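Purine nucleoside phosphorylase (Schistosoma mansoni, PDB 6BHB) probably catalyses the reversible phosphorolysis of purine nucleosides such as inosine and guanosine, releasing the free base and ribose 1-phosphate. Local coordinates at residues A[120-125]-A[217-222]; A[192-197]-A[221-226]. One frame throughout, in Å; residues are numbered along the deposited sequence.

Contact 1 of 2, residues A[120-125]-A[217-222]; sequences GGINRK and DVVGMS. With DS1 (2-aminopyrimidin-5-ol), chain J.
G120 and V219 form an antiparallel hydrogen-bonded pair, and this is the tight part of the contact. G120 N gives its hydrogen to V219 O over 2.8 Å, with the donor lying in the carbonyl plane; V219 N returns a bond of 3.0 Å to G120 O, which V218 CA also approaches through a CA-H...O contact. G121 and V218 follow as a non-hydrogen-bonded pair. Beyond them the strand gives way to a turn, where D217 O is gripped by two donors arriving from the same face of its plane: I122 N at 2.9 Å and N123 N at 3.2 Å. The I122 bond stands 44° out of that plane and so misses the lone pairs. Between the segments the apolar contact is slight: the I122 and V219 side chains cross, CD1 of I122 4.1 Å from CG1 of V219.

The looser, partly exposed end belongs to N123 and D217. Their side chains run alongside each other, and N123 ND2 meets D217 OD1 at 3.0 Å, nearly along the C-O axis; the two flat groups are only 26° apart. With CG anti to the backbone N (chi1 -174°), the N123 amide has ND2 on D217 while OD1 accepts from K125 N at 2.7 Å, an Asx turn that fixes its rotation. The other oxygen, D217 OD2, is hydrogen-bonded to V193 N of strand 189-196.

At the other end, 2-aminopyrimidin-5-ol lies by G120 N and G220 CA, and N245 OD1 bonds it. Strand 218-220 lies between strands 112-121 (antiparallel) and 189-196 (parallel), while helix 205-213 covers I122 and V219 through S208, L211 and L212.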
ATOM      1  N   GLY A 120      14.633 -13.273   2.527  1.00 27.72           N
ATOM      2  CA  GLY A 120      14.123 -14.625   2.432  1.00 25.99           C
ATOM      3  C   GLY A 120      14.114 -15.122   0.997  1.00 26.82           C
ATOM      4  O   GLY A 120      13.938 -14.357   0.053  1.00 26.51           O
ATOM      5  N   GLY A 121      14.315 -16.432   0.842  1.00 26.18           N
ATOM      6  CA  GLY A 121      14.335 -17.048  -0.470  1.00 27.74           C
ATOM      7  C   GLY A 121      12.956 -17.508  -0.901  1.00 30.65           C
ATOM      8  O   GLY A 121      12.260 -18.204  -0.156  1.00 32.75           O
ATOM      9  N   ILE A 122      12.565 -17.111  -2.110  1.00 26.98           N
ATOM     10  CA  ILE A 122      11.324 -17.554  -2.735  1.00 29.05           C
ATOM     11  C   ILE A 122      11.599 -18.571  -3.838  1.00 31.59           C
ATOM     12  O   ILE A 122      10.965 -19.625  -3.896  1.00 34.90           O
ATOM     13  CB  ILE A 122      10.520 -16.353  -3.283  1.00 27.36           C
ATOM     14  CG1 ILE A 122      10.182 -15.359  -2.162  1.00 28.13           C
ATOM     15  CG2 ILE A 122       9.247 -16.824  -3.983  1.00 29.01           C
ATOM     16  CD1 ILE A 122       9.262 -15.906  -1.078  1.00 31.17           C
ATOM     17  N   ASN A 123      12.539 -18.263  -4.729  1.00 33.00           N
ATOM     18  CA  ASN A 123      12.917 -19.197  -5.779  1.00 33.09           C
ATOM     19  C   ASN A 123      13.410 -20.502  -5.166  1.00 34.54           C
ATOM     20  O   ASN A 123      14.171 -20.505  -4.194  1.00 34.85           O
ATOM     21  CB  ASN A 123      14.000 -18.578  -6.665  1.00 32.98           C
ATOM     22  CG  ASN A 123      14.338 -19.438  -7.869  1.00 40.50           C
ATOM     23  OD1 ASN A 123      14.566 -20.641  -7.748  1.00 41.94           O
ATOM     24  ND2 ASN A 123      14.367 -18.819  -9.044  1.00 38.47           N
ATOM     25  N   ARG A 124      12.969 -21.624  -5.740  1.00 38.24           N
ATOM     26  CA  ARG A 124      13.276 -22.924  -5.155  1.00 43.80           C
ATOM     27  C   ARG A 124      14.746 -23.297  -5.288  1.00 40.14           C
ATOM     28  O   ARG A 124      15.213 -24.182  -4.564  1.00 39.25           O
ATOM     29  CB  ARG A 124      12.404 -24.005  -5.795  1.00 55.71           C
ATOM     30  CG  ARG A 124      10.957 -23.971  -5.335  1.00 63.96           C
ATOM     31  CD  ARG A 124      10.148 -25.108  -5.936  1.00 69.60           C
ATOM     32  NE  ARG A 124       8.730 -25.009  -5.603  1.00 67.46           N
ATOM     33  CZ  ARG A 124       8.177 -25.479  -4.487  1.00 63.26           C
ATOM     34  NH1 ARG A 124       8.917 -26.093  -3.573  1.00 60.71           N
ATOM     35  NH2 ARG A 124       6.874 -25.333  -4.284  1.00 60.66           N
ATOM     36  N   LYS A 125      15.485 -22.653  -6.189  1.00 42.22           N
ATOM     37  CA  LYS A 125      16.910 -22.929  -6.335  1.00 45.74           C
ATOM     38  C   LYS A 125      17.759 -22.245  -5.270  1.00 43.80           C
ATOM     39  O   LYS A 125      18.981 -22.423  -5.271  1.00 43.84           O
ATOM     40  CB  LYS A 125      17.385 -22.497  -7.725  1.00 44.58           C
ATOM     41  N   ASP A 217      12.009 -13.643  -6.636  1.00 33.23           N
ATOM     42  CA  ASP A 217      13.057 -14.570  -6.226  1.00 33.65           C
ATOM     43  C   ASP A 217      13.441 -14.434  -4.759  1.00 30.23           C
ATOM     44  O   ASP A 217      13.800 -15.438  -4.133  1.00 32.50           O
ATOM     45  CB  ASP A 217      14.310 -14.372  -7.089  1.00 31.30           C
ATOM     46  CG  ASP A 217      14.060 -14.674  -8.554  1.00 36.87           C
ATOM     47  OD1 ASP A 217      13.815 -15.854  -8.886  1.00 39.35           O
ATOM     48  OD2 ASP A 217      14.116 -13.734  -9.376  1.00 35.00           O
ATOM     49  N   VAL A 218      13.386 -13.225  -4.196  1.00 29.63           N
ATOM     50  CA  VAL A 218      13.699 -12.998  -2.789  1.00 27.18           C
ATOM     51  C   VAL A 218      12.780 -11.898  -2.273  1.00 25.12           C
ATOM     52  O   VAL A 218      12.179 -11.150  -3.047  1.00 29.74           O
ATOM     53  CB  VAL A 218      15.186 -12.616  -2.565  1.00 30.90           C
ATOM     54  CG1 VAL A 218      16.112 -13.622  -3.240  1.00 35.89           C
ATOM     55  CG2 VAL A 218      15.479 -11.209  -3.070  1.00 32.56           C
ATOM     56  N   VAL A 219      12.677 -11.796  -0.946  1.00 23.42           N
ATOM     57  CA  VAL A 219      11.837 -10.792  -0.300  1.00 26.30           C
ATOM     58  C   VAL A 219      12.563 -10.239   0.920  1.00 26.98           C
ATOM     59  O   VAL A 219      13.168 -10.989   1.694  1.00 23.64           O
ATOM     60  CB  VAL A 219      10.461 -11.375   0.099  1.00 28.47           C
ATOM     61  CG1 VAL A 219      10.622 -12.616   0.972  1.00 31.45           C
ATOM     62  CG2 VAL A 219       9.613 -10.323   0.799  1.00 27.48           C
ATOM     63  N   GLY A 220      12.489  -8.918   1.097  1.00 27.79           N
ATOM     64  CA  GLY A 220      13.108  -8.256   2.226  1.00 30.21           C
ATOM     65  C   GLY A 220      12.402  -6.953   2.547  1.00 29.85           C
ATOM     66  O   GLY A 220      11.443  -6.564   1.875  1.00 27.23           O
ATOM     67  N   MET A 221      12.898  -6.266   3.585  1.00 25.41           N
ATOM     68  CA  MET A 221      12.245  -5.072   4.120  1.00 26.52           C
ATOM     69  C   MET A 221      13.082  -3.803   3.961  1.00 25.64           C
ATOM     70  O   MET A 221      12.878  -2.843   4.714  1.00 25.44           O
ATOM     71  CB  MET A 221      11.911  -5.260   5.604  1.00 24.71           C
ATOM     72  CG  MET A 221      11.181  -6.546   5.957  1.00 27.97           C
ATOM     73  SD  MET A 221      10.980  -6.728   7.744  1.00 27.00           S
ATOM     74  CE  MET A 221      10.301  -8.383   7.845  1.00 28.33           C
ATOM     75  N   SER A 222      14.018  -3.761   3.016  1.00 24.04           N
ATOM     76  CA  SER A 222      14.889  -2.594   2.885  1.00 26.04           C
ATOM     77  C   SER A 222      15.333  -2.449   1.433  1.00 25.45           C
ATOM     78  O   SER A 222      14.756  -3.054   0.525  1.00 25.55           O
ATOM     79  CB  SER A 222      16.096  -2.719   3.823  1.00 33.64           C
ATOM     80  OG  SER A 222      16.970  -3.746   3.383  1.00 32.88           O
TER
HETATM   81  C3  DS1 J 309      14.180 -10.806   6.010  0.98 33.87           C
HETATM   82  C2  DS1 J 309      12.919 -10.947   5.535  0.98 30.08           C
HETATM   83  C1  DS1 J 309      12.404 -12.190   5.346  0.98 32.17           C
HETATM   84  O   DS1 J 309      12.165  -9.799   5.232  0.98 39.37           O
HETATM   85  N1  DS1 J 309      13.131 -13.258   5.637  0.98 39.15           N
HETATM   86  N2  DS1 J 309      14.901 -11.875   6.299  0.98 37.59           N
HETATM   87  C   DS1 J 309      14.391 -13.114   6.116  0.98 42.38           C
HETATM   88  N   DS1 J 309      15.191 -14.287   6.437  0.98 57.71           N

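Contact 2 of 2, residues A[192-197]-A[221-226]; sequences GVYAFN and MSTVPE. With DS1 (2-aminopyrimidin-5-ol), chain J.
Y194 meets S222 through its hydroxyl, while F196, two residues further along the same strand, lays its ring against V224 and P225. Each aromatic residue has CG anti to its main-chain nitrogen (chi1 180° and -179°), which extends both rings toward 221-226. S222 N donates to Y194 OH over 3.2 Å in a nearly straight bond, 168° at the hydrogen. A water in the plane of the Y194 ring, at its edge, adds a second polar partner 2.9 Å from OH and a weak link to S222 OG.

V224 touches both aromatic side chains and crosses each at a slant. Its CG2 branch approaches Y194 CD2 at 3.8 Å, while CB lies 3.7 Å from F196 CD2. The P225 and F196 side chains approach from opposite directions, CG of P225 3.6 Å from CE2 of F196. The turn and the first helical residues line one side of the F196 ring, M221 near CE1 and P225 near CE2.

N197 and M221 instead run side by side, pointing the same way. Their main chains also touch, M221 CA making a CA-H...O contact with N197 O at 3.2 Å. The extended M221 chain carries CG and CE to the ligand hydroxyl, each 3.5 Å from DS1 O, placing methionine carbons beside the ligand oxygen; F161 of the second subunit packs on M221.

Strand 189-196 is thus joined to the start of helix 224-232. I134 and N139 of strand 131-139 pack against Y194 and F196 respectively, while N117 of strand 112-121 bonds T223 OG1.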
ATOM      1  N   GLY A 192      18.501 -12.387  -9.244  1.00 32.59           N
ATOM      2  CA  GLY A 192      17.066 -12.506  -9.061  1.00 37.38           C
ATOM      3  C   GLY A 192      16.391 -11.174  -8.815  1.00 35.46           C
ATOM      4  O   GLY A 192      17.032 -10.121  -8.740  1.00 29.43           O
ATOM      5  N   VAL A 193      15.067 -11.249  -8.677  1.00 31.98           N
ATOM      6  CA  VAL A 193      14.203 -10.088  -8.498  1.00 27.74           C
ATOM      7  C   VAL A 193      13.852  -9.963  -7.022  1.00 29.79           C
ATOM      8  O   VAL A 193      13.475 -10.951  -6.379  1.00 29.76           O
ATOM      9  CB  VAL A 193      12.933 -10.210  -9.359  1.00 30.94           C
ATOM     10  CG1 VAL A 193      11.969  -9.066  -9.078  1.00 30.15           C
ATOM     11  CG2 VAL A 193      13.294 -10.256 -10.838  1.00 36.05           C
ATOM     12  N   TYR A 194      13.950  -8.747  -6.493  1.00 25.87           N
ATOM     13  CA  TYR A 194      13.759  -8.476  -5.072  1.00 25.87           C
ATOM     14  C   TYR A 194      12.382  -7.856  -4.848  1.00 26.49           C
ATOM     15  O   TYR A 194      12.056  -6.826  -5.447  1.00 26.10           O
ATOM     16  CB  TYR A 194      14.866  -7.545  -4.575  1.00 27.18           C
ATOM     17  CG  TYR A 194      14.814  -7.151  -3.112  1.00 25.11           C
ATOM     18  CD1 TYR A 194      15.596  -7.805  -2.166  1.00 24.38           C
ATOM     19  CD2 TYR A 194      14.017  -6.097  -2.683  1.00 26.29           C
ATOM     20  CE1 TYR A 194      15.567  -7.434  -0.830  1.00 27.42           C
ATOM     21  CE2 TYR A 194      13.981  -5.718  -1.351  1.00 26.10           C
ATOM     22  CZ  TYR A 194      14.758  -6.386  -0.430  1.00 26.25           C
ATOM     23  OH  TYR A 194      14.718  -6.004   0.893  1.00 24.45           O
ATOM     24  N   ALA A 195      11.581  -8.483  -3.991  1.00 26.25           N
ATOM     25  CA  ALA A 195      10.283  -7.948  -3.600  1.00 27.54           C
ATOM     26  C   ALA A 195      10.424  -7.180  -2.291  1.00 30.08           C
ATOM     27  O   ALA A 195      11.043  -7.672  -1.341  1.00 28.24           O
ATOM     28  CB  ALA A 195       9.251  -9.065  -3.446  1.00 30.40           C
ATOM     29  N   PHE A 196       9.849  -5.979  -2.248  1.00 27.68           N
ATOM     30  CA  PHE A 196       9.931  -5.099  -1.084  1.00 25.61           C
ATOM     31  C   PHE A 196       8.674  -5.283  -0.237  1.00 29.71           C
ATOM     32  O   PHE A 196       7.582  -4.861  -0.634  1.00 27.78           O
ATOM     33  CB  PHE A 196      10.098  -3.647  -1.535  1.00 26.07           C
ATOM     34  CG  PHE A 196      10.219  -2.649  -0.406  1.00 27.16           C
ATOM     35  CD1 PHE A 196      10.556  -3.045   0.879  1.00 29.70           C
ATOM     36  CD2 PHE A 196       9.992  -1.302  -0.646  1.00 28.86           C
ATOM     37  CE1 PHE A 196      10.662  -2.114   1.902  1.00 29.19           C
ATOM     38  CE2 PHE A 196      10.098  -0.370   0.371  1.00 30.49           C
ATOM     39  CZ  PHE A 196      10.433  -0.777   1.647  1.00 31.48           C
ATOM     40  N   ASN A 197       8.834  -5.921   0.921  1.00 25.67           N
ATOM     41  CA  ASN A 197       7.781  -6.043   1.924  1.00 25.91           C
ATOM     42  C   ASN A 197       8.023  -4.997   3.004  1.00 24.87           C
ATOM     43  O   ASN A 197       9.076  -5.001   3.650  1.00 27.65           O
ATOM     44  CB  ASN A 197       7.767  -7.452   2.523  1.00 26.70           C
ATOM     45  CG  ASN A 197       6.993  -7.530   3.829  1.00 26.87           C
ATOM     46  OD1 ASN A 197       5.979  -6.856   4.015  1.00 23.67           O
ATOM     47  ND2 ASN A 197       7.476  -8.364   4.743  1.00 28.61           N
ATOM     48  N   MET A 221      12.898  -6.266   3.585  1.00 25.41           N
ATOM     49  CA  MET A 221      12.245  -5.072   4.120  1.00 26.52           C
ATOM     50  C   MET A 221      13.082  -3.803   3.961  1.00 25.64           C
ATOM     51  O   MET A 221      12.878  -2.843   4.714  1.00 25.44           O
ATOM     52  CB  MET A 221      11.911  -5.260   5.604  1.00 24.71           C
ATOM     53  CG  MET A 221      11.181  -6.546   5.957  1.00 27.97           C
ATOM     54  SD  MET A 221      10.980  -6.728   7.744  1.00 27.00           S
ATOM     55  CE  MET A 221      10.301  -8.383   7.845  1.00 28.33           C
ATOM     56  N   SER A 222      14.018  -3.761   3.016  1.00 24.04           N
ATOM     57  CA  SER A 222      14.889  -2.594   2.885  1.00 26.04           C
ATOM     58  C   SER A 222      15.333  -2.449   1.433  1.00 25.45           C
ATOM     59  O   SER A 222      14.756  -3.054   0.525  1.00 25.55           O
ATOM     60  CB  SER A 222      16.096  -2.719   3.823  1.00 33.64           C
ATOM     61  OG  SER A 222      16.970  -3.746   3.383  1.00 32.88           O
ATOM     62  N   THR A 223      16.349  -1.607   1.224  1.00 28.10           N
ATOM     63  CA  THR A 223      17.098  -1.502  -0.028  1.00 23.35           C
ATOM     64  C   THR A 223      16.367  -0.710  -1.109  1.00 25.20           C
ATOM     65  O   THR A 223      16.940   0.225  -1.677  1.00 25.89           O
ATOM     66  CB  THR A 223      17.461  -2.900  -0.546  1.00 28.45           C
ATOM     67  OG1 THR A 223      18.262  -3.575   0.434  1.00 33.34           O
ATOM     68  CG2 THR A 223      18.260  -2.814  -1.844  1.00 28.31           C
ATOM     69  N   VAL A 224      15.117  -1.067  -1.417  1.00 23.28           N
ATOM     70  CA  VAL A 224      14.413  -0.420  -2.531  1.00 25.43           C
ATOM     71  C   VAL A 224      14.300   1.084  -2.327  1.00 23.66           C
ATOM     72  O   VAL A 224      14.491   1.834  -3.296  1.00 26.72           O
ATOM     73  CB  VAL A 224      13.063  -1.100  -2.773  1.00 26.11           C
ATOM     74  CG1 VAL A 224      12.150  -0.234  -3.647  1.00 26.31           C
ATOM     75  CG2 VAL A 224      13.276  -2.454  -3.433  1.00 26.99           C
ATOM     76  N   PRO A 225      13.983   1.600  -1.135  1.00 26.49           N
ATOM     77  CA  PRO A 225      13.912   3.065  -0.984  1.00 23.15           C
ATOM     78  C   PRO A 225      15.220   3.771  -1.298  1.00 26.09           C
ATOM     79  O   PRO A 225      15.212   4.797  -1.989  1.00 26.81           O
ATOM     80  CB  PRO A 225      13.502   3.241   0.485  1.00 25.96           C
ATOM     81  CG  PRO A 225      12.790   1.971   0.831  1.00 24.54           C
ATOM     82  CD  PRO A 225      13.515   0.898   0.071  1.00 25.92           C
ATOM     83  N   GLU A 226      16.349   3.248  -0.811  1.00 23.95           N
ATOM     84  CA  GLU A 226      17.636   3.877  -1.101  1.00 26.52           C
ATOM     85  C   GLU A 226      17.983   3.764  -2.582  1.00 28.00           C
ATOM     86  O   GLU A 226      18.536   4.700  -3.169  1.00 25.34           O
ATOM     87  CB  GLU A 226      18.742   3.248  -0.252  1.00 29.19           C
ATOM     88  CG  GLU A 226      18.505   3.277   1.248  1.00 33.00           C
ATOM     89  CD  GLU A 226      17.764   2.049   1.746  1.00 39.09           C
ATOM     90  OE1 GLU A 226      16.586   1.874   1.376  1.00 36.48           O
ATOM     91  OE2 GLU A 226      18.367   1.250   2.494  1.00 45.83           O
TER
HETATM   92  C3  DS1 J 309      14.180 -10.806   6.010  0.98 33.87           C
HETATM   93  C2  DS1 J 309      12.919 -10.947   5.535  0.98 30.08           C
HETATM   94  C1  DS1 J 309      12.404 -12.190   5.346  0.98 32.17           C
HETATM   95  O   DS1 J 309      12.165  -9.799   5.232  0.98 39.37           O
HETATM   96  N1  DS1 J 309      13.131 -13.258   5.637  0.98 39.15           N
HETATM   97  N2  DS1 J 309      14.901 -11.875   6.299  0.98 37.59           N
HETATM   98  C   DS1 J 309      14.391 -13.114   6.116  0.98 42.38           C
HETATM   99  N   DS1 J 309      15.191 -14.287   6.437  0.98 57.71           N
HETATM  100  O   HOH W   1      16.385  -7.066   3.063  1.00 32.89           O

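The contacts have centres about 10 Å apart, reach the same mixed sheet and share M221 and S222. Along the chain, 120-125 comes first, then 192-197, and both meet the continuous run 217-226. Within it, strand 218-220 pairs with strand 112-121 on one flank and, in parallel, with strand 189-196 on the other, before the chain turns into helix 224-232. A probable hydrogen bond ties the contacts directly, N197 N to G220 O at 2.9 Å. Both touch 2-aminopyrimidin-5-ol, consistent with the joined strand ends shaping the purine-binding region of this phosphorylase fold.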